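Long-range contacts in endo-1,4-b-d-mannanase (Trichoderma reesei, PDB 1QNR), which hydrolyses internal beta-1,4-mannosidic linkages in mannan chains, as an endo-acting family 5 glycoside hydrolase: residues 57-61 and 109-113; 73-77 and 122-127; 89-93 and 151-155; 148-152 and 190-195. One frame throughout, in Å; residues are numbered along the deposited sequence.

Contact 1 (57-61 and 109-113)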
loop_
_atom_site.group_PDB
_atom_site.type_symbol
_atom_site.label_atom_id
_atom_site.label_comp_id
_atom_site.label_asym_id
_atom_site.label_seq_id
_atom_site.Cartn_x
_atom_site.Cartn_y
_atom_site.Cartn_z
ATOM N N GLY A 57 -2.953 -4.226 6.501
ATOM C CA GLY A 57 -3.282 -5.633 6.823
ATOM C C GLY A 57 -2.553 -6.146 8.044
ATOM O O GLY A 57 -2.534 -7.399 8.257
ATOM N N PHE A 58 -2.058 -5.243 8.895
ATOM C CA PHE A 58 -1.303 -5.544 10.088
ATOM C C PHE A 58 -1.706 -4.615 11.238
ATOM O O PHE A 58 -2.203 -3.507 11.031
ATOM C CB PHE A 58 0.254 -5.335 9.835
ATOM C CG PHE A 58 0.607 -3.950 9.268
ATOM C CD1 PHE A 58 0.761 -2.846 10.159
ATOM C CD2 PHE A 58 0.745 -3.737 7.909
ATOM C CE1 PHE A 58 1.046 -1.591 9.623
ATOM C CE2 PHE A 58 1.062 -2.476 7.370
ATOM C CZ PHE A 58 1.205 -1.399 8.245
ATOM N N ASN A 59 -1.454 -5.157 12.463
ATOM C CA ASN A 59 -1.558 -4.336 13.694
ATOM C C ASN A 59 -0.883 -5.191 14.774
ATOM O O ASN A 59 -1.455 -6.091 15.424
ATOM C CB ASN A 59 -3.059 -4.009 14.014
ATOM C CG ASN A 59 -3.175 -2.982 15.126
ATOM O OD1 ASN A 59 -2.362 -2.966 16.053
ATOM N ND2 ASN A 59 -4.192 -2.093 15.112
ATOM N N ASP A 60 0.442 -5.011 14.878
ATOM C CA ASP A 60 1.342 -5.837 15.686
ATOM C C ASP A 60 1.646 -5.212 17.033
ATOM O O ASP A 60 1.920 -3.993 17.108
ATOM C CB ASP A 60 2.692 -6.003 14.915
ATOM C CG ASP A 60 2.513 -6.809 13.639
ATOM O OD1 ASP A 60 1.911 -7.949 13.776
ATOM O OD2 ASP A 60 2.958 -6.407 12.515
ATOM N N VAL A 61 1.602 -6.036 18.066
ATOM C CA VAL A 61 1.861 -5.596 19.461
ATOM C C VAL A 61 2.792 -6.615 20.141
ATOM O O VAL A 61 2.916 -7.750 19.703
ATOM C CB VAL A 61 0.547 -5.487 20.278
ATOM C CG1 VAL A 61 -0.440 -4.476 19.679
ATOM C CG2 VAL A 61 -0.121 -6.860 20.476
ATOM N N PRO A 109 -1.022 -4.557 2.539
ATOM C CA PRO A 109 0.338 -4.931 2.980
ATOM C C PRO A 109 0.314 -5.688 4.305
ATOM O O PRO A 109 -0.516 -5.440 5.195
ATOM C CB PRO A 109 1.088 -3.546 3.136
ATOM C CG PRO A 109 -0.071 -2.619 3.495
ATOM C CD PRO A 109 -1.266 -3.096 2.672
ATOM N N PHE A 110 1.315 -6.611 4.496
ATOM C CA PHE A 110 1.372 -7.512 5.644
ATOM C C PHE A 110 2.197 -7.062 6.843
ATOM O O PHE A 110 1.976 -7.645 7.921
ATOM C CB PHE A 110 1.898 -8.921 5.213
ATOM C CG PHE A 110 1.138 -9.582 4.085
ATOM C CD1 PHE A 110 -0.217 -9.917 4.249
ATOM C CD2 PHE A 110 1.788 -9.895 2.890
ATOM C CE1 PHE A 110 -0.901 -10.563 3.228
ATOM C CE2 PHE A 110 1.070 -10.532 1.859
ATOM C CZ PHE A 110 -0.267 -10.882 2.022
ATOM N N VAL A 111 3.092 -6.096 6.666
ATOM C CA VAL A 111 3.953 -5.606 7.781
ATOM C C VAL A 111 4.326 -4.148 7.433
ATOM O O VAL A 111 4.362 -3.745 6.253
ATOM C CB VAL A 111 5.221 -6.486 7.952
ATOM C CG1 VAL A 111 6.155 -6.403 6.747
ATOM C CG2 VAL A 111 5.959 -6.195 9.275
ATOM N N ASN A 112 4.665 -3.382 8.475
ATOM C CA ASN A 112 5.171 -1.997 8.269
ATOM C C ASN A 112 6.717 -1.981 8.416
ATOM O O ASN A 112 7.240 -2.597 9.374
ATOM C CB ASN A 112 4.590 -1.083 9.356
ATOM C CG ASN A 112 4.599 0.398 8.917
ATOM O OD1 ASN A 112 5.138 0.801 7.884
ATOM N ND2 ASN A 112 3.917 1.242 9.698
ATOM N N ASN A 113 7.400 -1.226 7.511
ATOM C CA ASN A 113 8.834 -0.997 7.765
ATOM C C ASN A 113 8.987 -0.169 9.043
ATOM O O ASN A 113 9.911 -0.388 9.856
ATOM C CB ASN A 113 9.450 -0.225 6.584
ATOM C CG ASN A 113 10.959 -0.066 6.734
ATOM O OD1 ASN A 113 11.676 -1.070 6.561
ATOM N ND2 ASN A 113 11.485 1.133 6.975
HETATM O O HOH W 1 3.580 -4.138 11.232
HETATM O O HOH W 2 3.242 -8.295 10.492
#
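Phe58 lays its ring against the backbone of 109-113, with Val111 C and Asn112 N over one face, the latter 3.8 Å above the ring centre. Its CG sits between the backbone N and the carbonyl carbon (chi1 53°), which turns the ring in against that chain. Pro109 meets the ring twice: its O lies at the edge, near the ring plane, 3.4 Å from Phe58 CD2, and its CG packs on Phe58 CE2 at 4.0 Å. Beyond, Asn112 CB reaches Phe58 CZ at 3.6 Å, amide and ring planes 34° apart. The two segments follow strands 52-54 and 105-109, parallel neighbours of the (beta/alpha)8 barrel, and so belong to the loops on the face where this fold carries its active site; a glycerol, probably from the crystallisation liquor, lies about 4 Å from the Asn112 side chain, consistent with a pocket there, while Asn112 OD1 bonds Asn168 ND2. With an alanine in place of Phe58, Asn112 CB and Pro109 CG would probably lose their shared packing surface and a gap would open against the 109-113 backbone. Gly57 suits its place because a beta carbon would clash with Pro109 O, the atom to which Gly57 N makes a weak hydrogen bond. Asp60 takes a bond from Gln73 on OD1, whereas OD2 accepts from two waters, one also accepting from Asn112 N and the other donating to Phe110 O.

Contact 2 (73-77 and 122-127)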
loop_
_atom_site.group_PDB
_atom_site.type_symbol
_atom_site.label_atom_id
_atom_site.label_comp_id
_atom_site.label_asym_id
_atom_site.label_seq_id
_atom_site.Cartn_x
_atom_site.Cartn_y
_atom_site.Cartn_z
ATOM N N GLN A 73 -1.963 -9.224 15.830
ATOM C CA GLN A 73 -0.947 -10.247 16.181
ATOM C C GLN A 73 -0.130 -9.760 17.385
ATOM O O GLN A 73 0.280 -8.569 17.399
ATOM C CB GLN A 73 -0.047 -10.445 14.918
ATOM C CG GLN A 73 1.083 -11.480 15.172
ATOM C CD GLN A 73 1.884 -11.799 13.949
ATOM O OE1 GLN A 73 2.202 -12.959 13.595
ATOM N NE2 GLN A 73 2.373 -10.776 13.169
ATOM N N LYS A 74 0.134 -10.706 18.334
ATOM C CA LYS A 74 1.016 -10.413 19.485
ATOM C C LYS A 74 2.295 -11.218 19.257
ATOM O O LYS A 74 2.246 -12.447 19.061
ATOM C CB LYS A 74 0.308 -10.856 20.780
ATOM C CG LYS A 74 1.330 -10.735 21.954
ATOM C CD LYS A 74 0.719 -11.128 23.307
ATOM C CE LYS A 74 1.865 -11.269 24.323
ATOM N NZ LYS A 74 1.405 -11.903 25.613
ATOM N N LEU A 75 3.423 -10.523 19.228
ATOM C CA LEU A 75 4.740 -11.094 18.954
ATOM C C LEU A 75 5.496 -11.299 20.259
ATOM O O LEU A 75 5.716 -10.326 20.956
ATOM C CB LEU A 75 5.521 -10.186 17.975
ATOM C CG LEU A 75 4.804 -10.126 16.586
ATOM C CD1 LEU A 75 5.374 -9.009 15.758
ATOM C CD2 LEU A 75 4.897 -11.488 15.886
ATOM N N SER A 76 5.871 -12.548 20.539
ATOM C CA SER A 76 6.580 -12.850 21.813
ATOM C C SER A 76 7.594 -13.973 21.527
ATOM O O SER A 76 7.301 -14.987 20.862
ATOM C CB SER A 76 5.450 -13.400 22.748
ATOM O OG SER A 76 5.994 -14.059 23.844
ATOM N N ALA A 77 8.689 -13.900 22.331
ATOM C CA ALA A 77 9.725 -14.942 22.279
ATOM C C ALA A 77 9.207 -16.296 22.763
ATOM O O ALA A 77 9.849 -17.303 22.404
ATOM C CB ALA A 77 10.791 -14.538 23.329
ATOM N N ALA A 122 8.482 -4.336 16.216
ATOM C CA ALA A 122 7.784 -5.269 17.129
ATOM C C ALA A 122 8.377 -6.672 16.939
ATOM O O ALA A 122 8.478 -7.460 17.934
ATOM C CB ALA A 122 6.285 -5.244 16.833
ATOM N N TYR A 123 8.751 -7.118 15.722
ATOM C CA TYR A 123 9.464 -8.395 15.537
ATOM C C TYR A 123 10.831 -8.348 16.188
ATOM O O TYR A 123 11.210 -9.379 16.826
ATOM C CB TYR A 123 9.535 -8.679 14.034
ATOM C CG TYR A 123 8.296 -9.119 13.314
ATOM C CD1 TYR A 123 7.377 -8.171 12.846
ATOM C CD2 TYR A 123 8.001 -10.490 13.069
ATOM C CE1 TYR A 123 6.214 -8.552 12.176
ATOM C CE2 TYR A 123 6.851 -10.900 12.399
ATOM C CZ TYR A 123 5.988 -9.910 11.929
ATOM O OH TYR A 123 4.849 -10.327 11.249
ATOM N N VAL A 124 11.601 -7.258 16.071
ATOM C CA VAL A 124 12.923 -7.185 16.722
ATOM C C VAL A 124 12.766 -7.301 18.240
ATOM O O VAL A 124 13.562 -8.027 18.896
ATOM C CB VAL A 124 13.583 -5.817 16.361
ATOM C CG1 VAL A 124 14.819 -5.529 17.222
ATOM C CG2 VAL A 124 13.918 -5.834 14.863
ATOM N N ASN A 125 11.768 -6.705 18.838
ATOM C CA ASN A 125 11.585 -6.833 20.312
ATOM C C ASN A 125 11.362 -8.308 20.714
ATOM O O ASN A 125 11.828 -8.708 21.816
ATOM C CB ASN A 125 10.333 -6.024 20.760
ATOM C CG ASN A 125 10.534 -4.527 20.778
ATOM O OD1 ASN A 125 11.680 -4.040 20.797
ATOM N ND2 ASN A 125 9.430 -3.774 20.756
ATOM N N ALA A 126 10.652 -9.103 19.898
ATOM C CA ALA A 126 10.361 -10.475 20.259
ATOM C C ALA A 126 11.487 -11.434 19.871
ATOM O O ALA A 126 11.706 -12.418 20.605
ATOM C CB ALA A 126 9.109 -10.976 19.517
ATOM N N PHE A 127 12.136 -11.260 18.718
ATOM C CA PHE A 127 13.045 -12.251 18.131
ATOM C C PHE A 127 14.455 -11.760 18.022
ATOM O O PHE A 127 15.289 -12.530 17.441
ATOM C CB PHE A 127 12.461 -12.646 16.734
ATOM C CG PHE A 127 11.017 -13.128 16.803
ATOM C CD1 PHE A 127 10.620 -14.179 17.603
ATOM C CD2 PHE A 127 10.043 -12.448 16.053
ATOM C CE1 PHE A 127 9.307 -14.612 17.655
ATOM C CE2 PHE A 127 8.725 -12.838 16.136
ATOM C CZ PHE A 127 8.353 -13.904 16.939
#
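Leu75 pushes its CD1 methyl onto the middle of the Tyr123 ring, a CH-pi contact 3.6 Å from CD1 to the ring centroid and only 11° off the ring normal. A branched leucine suits this spot because its two methyls divide the work unequally: CD1 sits over the Tyr123 face and on Ala122 CB at 4.0 Å, while CD2 lies between Tyr123 CE2, 4.0 Å away, and the edge of the Phe127 ring, 4.1 Å from CE2. Alanines at 122 and 126 keep the helix surface low enough for the chain to come close, and Ala126 CB lies 3.7 Å from both Leu75 C and Ser76 N. At the far end of the tyrosine, Gln73 NE2 donates to Tyr123 OH over 3.2 Å, the hydroxyl tilted somewhat from the amide plane and the amide nearly perpendicular to the ring. Gln73 reaches there because its chain is extended, CG opposite the backbone N (chi1 179°). A leucine in place of Tyr123 would probably leave that N-H of Gln73 without its acceptor and deprive the Leu75 methyl of a flat face to rest on. In the second shell, Gln73 NE2 also bonds Asp60 OD1 and its OE1 takes Gln143 NE2, which fixes the amide flip; Asn62 ND2 bonds the carbonyls of both Leu75 and Ala122. The whole joins the small mixed sheet, through strand 73-74 beside strand 60-61, to helix 119-127, with helix 138-155 packing against Gln73, Leu75, Tyr123 and Phe127.

Contact 3 (89-93 and 151-155)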
loop_
_atom_site.group_PDB
_atom_site.type_symbol
_atom_site.label_atom_id
_atom_site.label_comp_id
_atom_site.label_asym_id
_atom_site.label_seq_id
_atom_site.Cartn_x
_atom_site.Cartn_y
_atom_site.Cartn_z
ATOM N N LEU A 89 -8.892 -9.806 13.581
ATOM C CA LEU A 89 -9.084 -9.794 12.102
ATOM C C LEU A 89 -10.527 -9.716 11.678
ATOM O O LEU A 89 -10.747 -9.473 10.504
ATOM C CB LEU A 89 -8.317 -10.984 11.518
ATOM C CG LEU A 89 -6.797 -10.814 11.452
ATOM C CD1 LEU A 89 -6.126 -12.163 11.158
ATOM C CD2 LEU A 89 -6.371 -9.738 10.470
ATOM N N GLN A 90 -11.504 -9.965 12.579
ATOM C CA GLN A 90 -12.896 -9.697 12.153
ATOM C C GLN A 90 -13.102 -8.257 11.809
ATOM O O GLN A 90 -14.061 -8.004 10.978
ATOM C CB GLN A 90 -13.846 -10.141 13.313
ATOM C CG GLN A 90 -13.839 -11.632 13.571
ATOM C CD GLN A 90 -14.828 -12.084 14.655
ATOM O OE1 GLN A 90 -15.873 -11.443 14.777
ATOM N NE2 GLN A 90 -14.514 -13.169 15.326
ATOM N N THR A 91 -12.390 -7.219 12.224
ATOM C CA THR A 91 -12.534 -5.841 11.763
ATOM C C THR A 91 -12.111 -5.793 10.282
ATOM O O THR A 91 -12.807 -5.159 9.468
ATOM C CB THR A 91 -11.829 -4.659 12.529
ATOM O OG1 THR A 91 -10.384 -4.881 12.454
ATOM C CG2 THR A 91 -12.185 -4.843 14.015
ATOM N N LEU A 92 -10.976 -6.459 9.924
ATOM C CA LEU A 92 -10.606 -6.509 8.472
ATOM C C LEU A 92 -11.597 -7.352 7.647
ATOM O O LEU A 92 -11.869 -6.934 6.475
ATOM C CB LEU A 92 -9.186 -7.100 8.367
ATOM C CG LEU A 92 -8.535 -7.058 6.965
ATOM C CD1 LEU A 92 -8.395 -5.635 6.416
ATOM C CD2 LEU A 92 -7.137 -7.721 7.039
ATOM N N ASP A 93 -12.242 -8.352 8.264
ATOM C CA ASP A 93 -13.233 -9.104 7.453
ATOM C C ASP A 93 -14.362 -8.163 6.998
ATOM O O ASP A 93 -14.898 -8.272 5.878
ATOM C CB ASP A 93 -13.893 -10.226 8.280
ATOM C CG ASP A 93 -12.999 -11.373 8.663
ATOM O OD1 ASP A 93 -11.907 -11.547 8.082
ATOM O OD2 ASP A 93 -13.452 -12.182 9.535
ATOM N N VAL A 151 -3.674 -14.211 6.905
ATOM C CA VAL A 151 -4.466 -13.187 6.209
ATOM C C VAL A 151 -4.871 -13.634 4.826
ATOM O O VAL A 151 -6.083 -13.618 4.453
ATOM C CB VAL A 151 -3.631 -11.875 6.101
ATOM C CG1 VAL A 151 -4.362 -10.802 5.229
ATOM C CG2 VAL A 151 -3.378 -11.287 7.524
ATOM N N VAL A 152 -3.930 -14.186 4.035
ATOM C CA VAL A 152 -4.209 -14.608 2.658
ATOM C C VAL A 152 -5.300 -15.678 2.629
ATOM O O VAL A 152 -6.213 -15.608 1.758
ATOM C CB VAL A 152 -2.974 -15.090 1.891
ATOM C CG1 VAL A 152 -3.352 -15.702 0.551
ATOM C CG2 VAL A 152 -1.977 -13.941 1.675
ATOM N N SER A 153 -5.236 -16.672 3.569
ATOM C CA SER A 153 -6.244 -17.746 3.482
ATOM C C SER A 153 -7.633 -17.233 3.766
ATOM O O SER A 153 -8.603 -17.949 3.294
ATOM C CB SER A 153 -5.855 -18.883 4.419
ATOM O OG SER A 153 -5.873 -18.450 5.757
ATOM N N ARG A 154 -7.839 -16.097 4.428
ATOM C CA ARG A 154 -9.200 -15.611 4.638
ATOM C C ARG A 154 -9.859 -15.116 3.380
ATOM O O ARG A 154 -11.132 -15.155 3.250
ATOM C CB ARG A 154 -9.248 -14.417 5.679
ATOM C CG ARG A 154 -8.854 -14.921 7.049
ATOM C CD ARG A 154 -8.805 -13.792 8.103
ATOM N NE ARG A 154 -10.090 -13.617 8.840
ATOM C CZ ARG A 154 -10.460 -14.398 9.848
ATOM N NH1 ARG A 154 -9.655 -15.393 10.293
ATOM N NH2 ARG A 154 -11.638 -14.228 10.460
ATOM N N TYR A 155 -9.074 -14.478 2.459
ATOM C CA TYR A 155 -9.680 -13.724 1.349
ATOM C C TYR A 155 -9.177 -14.228 0.001
ATOM O O TYR A 155 -9.389 -13.573 -1.034
ATOM C CB TYR A 155 -9.377 -12.211 1.469
ATOM C CG TYR A 155 -9.526 -11.683 2.901
ATOM C CD1 TYR A 155 -10.750 -11.756 3.552
ATOM C CD2 TYR A 155 -8.460 -11.065 3.555
ATOM C CE1 TYR A 155 -10.910 -11.336 4.886
ATOM C CE2 TYR A 155 -8.633 -10.629 4.873
ATOM C CZ TYR A 155 -9.834 -10.723 5.513
ATOM O OH TYR A 155 -9.931 -10.238 6.815
#
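Asp93 is held by Arg154 and Tyr155 together, tying helix 90-102 to helix 138-155, two of the outer helices of the (beta/alpha)8 barrel. Arg154 approaches side-on: NE donates to Asp93 OD1 and NH2 to Asp93 OD2, each over 2.9 Å and almost straight, at 177° and 178°. Carboxylate and guanidinium lie nearly coplanar, and both oxygens use their syn lone pairs, which makes this a bidentate salt bridge with one N-H to each oxygen. The anti lone pair of OD1 goes to the Tyr155 hydroxyl, which donates across 2.7 Å, its ring roughly perpendicular to the carboxylate. Three donors thus satisfy the acid, and the paired charges would be expected to keep it ionised. Arginine fits because its NE and NH2 lie in one plane opposite the two oxygens, and a bend at chi3 (92°) swings that flat group round to the aspartate. Apolar contacts pack beside the polar cluster: Leu92 CD2 lies 3.9 Å from Tyr155 CE2, and Leu89 CD2 and Val151 CG2 meet more loosely. On the barrel side, Tyr155 and Val151 touch Trp164 of strand 161-165, which places the ring between that strand and helix 90-102. Over one face of the guanidinium stands Leu89 CB, 4.2 Å from Arg154 NE, while Arg154 CB sits above the centre of the Tyr155 ring.

Contact 4 (148-152 and 190-195)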
loop_
_atom_site.group_PDB
_atom_site.type_symbol
_atom_site.label_atom_id
_atom_site.label_comp_id
_atom_site.label_asym_id
_atom_site.label_seq_id
_atom_site.Cartn_x
_atom_site.Cartn_y
_atom_site.Cartn_z
ATOM N N VAL A 148 1.186 -13.994 7.248
ATOM C CA VAL A 148 0.805 -13.956 5.824
ATOM C C VAL A 148 -0.221 -15.059 5.543
ATOM O O VAL A 148 -1.247 -14.811 4.850
ATOM C CB VAL A 148 2.051 -14.074 4.911
ATOM C CG1 VAL A 148 1.654 -14.259 3.442
ATOM C CG2 VAL A 148 2.964 -12.848 5.031
ATOM N N GLN A 149 0.106 -16.312 5.950
ATOM C CA GLN A 149 -0.925 -17.356 5.663
ATOM C C GLN A 149 -2.264 -17.065 6.317
ATOM O O GLN A 149 -3.330 -17.380 5.668
ATOM C CB GLN A 149 -0.339 -18.740 6.093
ATOM C CG GLN A 149 -1.238 -19.905 5.661
ATOM C CD GLN A 149 -2.420 -20.278 6.493
ATOM O OE1 GLN A 149 -2.568 -19.988 7.694
ATOM N NE2 GLN A 149 -3.389 -21.011 5.906
ATOM N N ALA A 150 -2.241 -16.569 7.542
ATOM C CA ALA A 150 -3.543 -16.305 8.229
ATOM C C ALA A 150 -4.339 -15.226 7.520
ATOM O O ALA A 150 -5.586 -15.324 7.523
ATOM C CB ALA A 150 -3.251 -15.896 9.674
ATOM N N VAL A 151 -3.674 -14.211 6.905
ATOM C CA VAL A 151 -4.466 -13.187 6.209
ATOM C C VAL A 151 -4.871 -13.634 4.826
ATOM O O VAL A 151 -6.083 -13.618 4.453
ATOM C CB VAL A 151 -3.631 -11.875 6.101
ATOM C CG1 VAL A 151 -4.362 -10.802 5.229
ATOM C CG2 VAL A 151 -3.378 -11.287 7.524
ATOM N N VAL A 152 -3.930 -14.186 4.035
ATOM C CA VAL A 152 -4.209 -14.608 2.658
ATOM C C VAL A 152 -5.300 -15.678 2.629
ATOM O O VAL A 152 -6.213 -15.608 1.758
ATOM C CB VAL A 152 -2.974 -15.090 1.891
ATOM C CG1 VAL A 152 -3.352 -15.702 0.551
ATOM C CG2 VAL A 152 -1.977 -13.941 1.675
ATOM N N TYR A 190 6.068 -17.554 -1.996
ATOM C CA TYR A 190 5.192 -18.152 -0.964
ATOM C C TYR A 190 3.775 -17.657 -1.090
ATOM O O TYR A 190 2.798 -18.460 -1.018
ATOM C CB TYR A 190 5.788 -17.828 0.429
ATOM C CG TYR A 190 4.960 -18.346 1.592
ATOM C CD1 TYR A 190 4.723 -19.729 1.684
ATOM C CD2 TYR A 190 4.380 -17.559 2.583
ATOM C CE1 TYR A 190 3.927 -20.318 2.688
ATOM C CE2 TYR A 190 3.641 -18.087 3.640
ATOM C CZ TYR A 190 3.399 -19.454 3.631
ATOM O OH TYR A 190 2.594 -19.984 4.665
ATOM N N VAL A 191 3.561 -16.355 -1.292
ATOM C CA VAL A 191 2.180 -15.842 -1.448
ATOM C C VAL A 191 1.512 -16.486 -2.660
ATOM O O VAL A 191 0.330 -16.935 -2.551
ATOM C CB VAL A 191 2.160 -14.288 -1.613
ATOM C CG1 VAL A 191 0.725 -13.748 -1.837
ATOM C CG2 VAL A 191 2.723 -13.613 -0.352
ATOM N N LYS A 192 2.219 -16.618 -3.783
ATOM C CA LYS A 192 1.639 -17.272 -4.979
ATOM C C LYS A 192 1.295 -18.738 -4.715
ATOM O O LYS A 192 0.337 -19.299 -5.335
ATOM C CB LYS A 192 2.557 -17.132 -6.205
ATOM C CG LYS A 192 2.702 -15.662 -6.676
ATOM C CD LYS A 192 1.435 -15.146 -7.351
ATOM C CE LYS A 192 1.767 -13.904 -8.209
ATOM N NZ LYS A 192 0.569 -13.279 -8.852
ATOM N N SER A 193 2.012 -19.401 -3.789
ATOM C CA SER A 193 1.709 -20.819 -3.447
ATOM C C SER A 193 0.453 -20.954 -2.610
ATOM O O SER A 193 -0.122 -22.067 -2.506
ATOM C CB SER A 193 2.900 -21.452 -2.661
ATOM O OG SER A 193 2.950 -21.151 -1.250
ATOM N N LEU A 194 0.016 -19.828 -1.959
ATOM C CA LEU A 194 -1.195 -19.829 -1.170
ATOM C C LEU A 194 -2.416 -19.339 -1.952
ATOM O O LEU A 194 -3.575 -19.570 -1.492
ATOM C CB LEU A 194 -1.071 -18.813 0.020
ATOM C CG LEU A 194 0.075 -19.151 0.995
ATOM C CD1 LEU A 194 0.151 -18.050 2.069
ATOM C CD2 LEU A 194 -0.240 -20.489 1.720
ATOM N N ASP A 195 -2.226 -18.636 -3.067
ATOM C CA ASP A 195 -3.313 -17.948 -3.780
ATOM C C ASP A 195 -2.882 -17.685 -5.244
ATOM O O ASP A 195 -1.933 -16.887 -5.481
ATOM C CB ASP A 195 -3.651 -16.626 -3.060
ATOM C CG ASP A 195 -4.635 -15.695 -3.752
ATOM O OD1 ASP A 195 -5.047 -15.889 -4.909
ATOM O OD2 ASP A 195 -5.109 -14.736 -3.021
#
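Val148 and Val191 meet at about a right angle, CG1 of the first 4.0 Å from CG2 of the second, in the seam between helices 138-155 and 178-194. These are neighbouring outer helices of the (beta/alpha)8 barrel, on the two sides of strand 161-165 in the chain; their short segments approach to 10.5 Å between axes and cross at -38°. Valine suits both places because its two branches let methyls from either helix meet across the seam in this crossed arrangement. Leu194 lies over the other helix, its CD1 against Gln149 CA at 3.8 Å and its CB in contact with Val152 CG1 at 3.9 Å. Gln149 contributes carbon rather than amide: its CB stands 3.5 Å from Tyr190 OH, and a bend at chi2 (-82°) carries the polar end away, with amide and ring planes 51° apart. Toward the barrel, Trp164 of strand 161-165 touches Val152 and Val191, and Phe110 packs on Val148. Just after the helix, Asp195 rests its CB on Val152 CG1 at 3.7 Å, CG being opposite its own backbone N. This takes the carboxylate past the valine to His198 ND1 and Trp164 NE1 on OD2 and to Asn197 N on OD1, with an attached sugar about 4 Å from the side chain. Within helix 178-194, Ser193 OG donates to Tyr190 O over 2.7 Å, in the carbonyl plane and on a lone pair.

Helix 138-155 ties the set together: the segments of contacts 3 and 4 overlap at its Val151 and Val152, with centres 12 Å apart, and use it to reach helix 90-102 and helix 178-194 respectively. Contact 1 lies in the loops after strands 52-54 and 105-109, and its Phe110 packs on that helix against Val148, Val151 and Val152. Contact 2, whose centre lies about 12 Å from that of contact 1, extends this loop region through the neighbouring strands 60-61 and 73-74. Along the chain contacts 1, 2 and 3 interleave, while contacts 1 and 2 close before contact 4 opens. The four thus join the barrel's loop face to its outer helical layer.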